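Long-range contact in glycerate 2-kinase (Pyrococcus horikoshii, PDB 1X3L), which catalyses the ATP-dependent phosphorylation of D-glycerate to 2-phosphoglycerate, using magnesium as its cofactor: residues A[123-128]-A[183-188]. Numbering follows the deposited sequence.
Sequences DIVFIL and KMIKGT
The flat peptide groups flanking I124 turn the C=O of D123 and the N-H of V125 toward T188, while side chains alternate between the two sides of the sheet: I124 and T188 lie on one, V125 and I127 on the other, where I185 packs against them. T188 straddles I124. Its N donates to D123 O at 3.0 Å, almost straight at 173° at the hydrogen, and its O accepts from V125 N at 2.8 Å. Each of these carbonyl oxygens also has a CA-H contact, from G187 CA to D123 O and from I124 CA to T188 O (3.4 Å). On the side of I124 and T188 the side chains only brush, I124 CG1 lying 4.3 Å from T188 CB. On the other side I127 and I185 reach toward each other tip to tip, I127 CG1 lying 4.1 Å from I185 CD1; with CG1 beside the backbone N (chi1 -61°) and the chain extended beyond it, I185 sends CD1 toward the strand. V125 CG2 approaches I185 CG2 more loosely, and L116 of helix 103-118 touches both V125 and I185. D123 OD2 accepts from R120 N and OD1 from K50 N. The bridge of I124 with T188 begins a pairing that V125 continues with I190, illustrating how a crossover, a little over half helical, brings in the next parallel strand, in the 3-2-1-4-5-6 order of a Rossmann-like sheet.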
loop_
_atom_site.group_PDB
_atom_site.type_symbol
_atom_site.label_atom_id
_atom_site.label_comp_id
_atom_site.label_asym_id
_atom_site.label_seq_id
_atom_site.Cartn_x
_atom_site.Cartn_y
_atom_site.Cartn_z
ATOM N N ASP A 123 -26.629 11.853 6.440
ATOM C CA ASP A 123 -25.782 11.958 5.255
ATOM C C ASP A 123 -24.708 10.873 5.263
ATOM O O ASP A 123 -24.418 10.271 6.301
ATOM C CB ASP A 123 -25.089 13.321 5.190
ATOM C CG ASP A 123 -26.065 14.472 5.107
ATOM O OD1 ASP A 123 -27.104 14.328 4.428
ATOM O OD2 ASP A 123 -25.779 15.527 5.711
ATOM N N ILE A 124 -24.118 10.634 4.098
ATOM C CA ILE A 124 -23.062 9.642 3.956
ATOM C C ILE A 124 -21.752 10.376 3.684
ATOM O O ILE A 124 -21.712 11.310 2.878
ATOM C CB ILE A 124 -23.346 8.678 2.782
ATOM C CG1 ILE A 124 -24.596 7.847 3.081
ATOM C CG2 ILE A 124 -22.138 7.775 2.531
ATOM C CD1 ILE A 124 -24.923 6.823 2.015
ATOM N N VAL A 125 -20.689 9.966 4.367
ATOM C CA VAL A 125 -19.383 10.589 4.180
ATOM C C VAL A 125 -18.332 9.559 3.785
ATOM O O VAL A 125 -17.989 8.678 4.573
ATOM C CB VAL A 125 -18.895 11.292 5.468
ATOM C CG1 VAL A 125 -17.530 11.924 5.226
ATOM C CG2 VAL A 125 -19.906 12.347 5.911
ATOM N N PHE A 126 -17.827 9.673 2.560
ATOM C CA PHE A 126 -16.790 8.773 2.068
ATOM C C PHE A 126 -15.433 9.274 2.551
ATOM O O PHE A 126 -15.111 10.452 2.395
ATOM C CB PHE A 126 -16.776 8.747 0.534
ATOM C CG PHE A 126 -17.746 7.779 -0.073
ATOM C CD1 PHE A 126 -17.424 6.432 -0.183
ATOM C CD2 PHE A 126 -18.981 8.214 -0.538
ATOM C CE1 PHE A 126 -18.318 5.528 -0.748
ATOM C CE2 PHE A 126 -19.884 7.320 -1.105
ATOM C CZ PHE A 126 -19.554 5.976 -1.211
ATOM N N ILE A 127 -14.647 8.387 3.150
ATOM C CA ILE A 127 -13.306 8.744 3.605
ATOM C C ILE A 127 -12.400 7.901 2.710
ATOM O O ILE A 127 -12.405 6.676 2.801
ATOM C CB ILE A 127 -13.075 8.350 5.080
ATOM C CG1 ILE A 127 -14.145 8.990 5.968
ATOM C CG2 ILE A 127 -11.690 8.805 5.526
ATOM C CD1 ILE A 127 -14.086 10.511 6.016
ATOM N N LEU A 128 -11.647 8.558 1.831
ATOM C CA LEU A 128 -10.769 7.867 0.892
ATOM C C LEU A 128 -9.314 7.987 1.345
ATOM O O LEU A 128 -8.728 9.070 1.333
ATOM C CB LEU A 128 -10.974 8.455 -0.514
ATOM C CG LEU A 128 -12.447 8.579 -0.951
ATOM C CD1 LEU A 128 -12.538 9.123 -2.376
ATOM C CD2 LEU A 128 -13.131 7.212 -0.875
ATOM N N LYS A 183 -14.575 9.620 14.649
ATOM C CA LYS A 183 -15.411 10.046 15.771
ATOM C C LYS A 183 -16.175 11.327 15.449
ATOM O O LYS A 183 -17.158 11.648 16.113
ATOM C CB LYS A 183 -14.566 10.264 17.029
ATOM C CG LYS A 183 -14.030 8.990 17.650
ATOM C CD LYS A 183 -13.217 9.272 18.909
ATOM C CE LYS A 183 -14.080 9.841 20.032
ATOM N NZ LYS A 183 -13.290 10.061 21.282
ATOM N N MET A 184 -15.727 12.046 14.423
ATOM C CA MET A 184 -16.364 13.300 14.023
ATOM C C MET A 184 -17.492 13.122 13.010
ATOM O O MET A 184 -18.183 14.083 12.679
ATOM C CB MET A 184 -15.319 14.257 13.438
ATOM C CG MET A 184 -14.202 14.628 14.396
ATOM S SD MET A 184 -12.919 15.620 13.595
ATOM C CE MET A 184 -13.459 17.281 14.060
ATOM N N ILE A 185 -17.678 11.904 12.513
ATOM C CA ILE A 185 -18.731 11.641 11.532
ATOM C C ILE A 185 -20.084 11.455 12.221
ATOM O O ILE A 185 -20.282 10.500 12.974
ATOM C CB ILE A 185 -18.404 10.382 10.707
ATOM C CG1 ILE A 185 -17.084 10.583 9.949
ATOM C CG2 ILE A 185 -19.532 10.086 9.742
ATOM C CD1 ILE A 185 -16.596 9.336 9.226
ATOM N N LYS A 186 -21.014 12.365 11.956
ATOM C CA LYS A 186 -22.339 12.306 12.571
ATOM C C LYS A 186 -23.269 11.323 11.872
ATOM O O LYS A 186 -24.190 10.785 12.490
ATOM C CB LYS A 186 -22.977 13.699 12.579
ATOM C CG LYS A 186 -22.122 14.755 13.255
ATOM C CD LYS A 186 -22.764 16.135 13.199
ATOM C CE LYS A 186 -21.815 17.194 13.749
ATOM N NZ LYS A 186 -22.423 18.556 13.799
ATOM N N GLY A 187 -23.032 11.089 10.585
ATOM C CA GLY A 187 -23.874 10.164 9.846
ATOM C C GLY A 187 -23.239 8.806 9.603
ATOM O O GLY A 187 -22.744 8.154 10.525
ATOM N N THR A 188 -23.263 8.369 8.351
ATOM C CA THR A 188 -22.677 7.090 7.988
ATOM C C THR A 188 -21.323 7.306 7.330
ATOM O O THR A 188 -21.205 8.055 6.360
ATOM C CB THR A 188 -23.578 6.312 7.009
ATOM O OG1 THR A 188 -24.812 5.981 7.654
ATOM C CG2 THR A 188 -22.894 5.029 6.566
#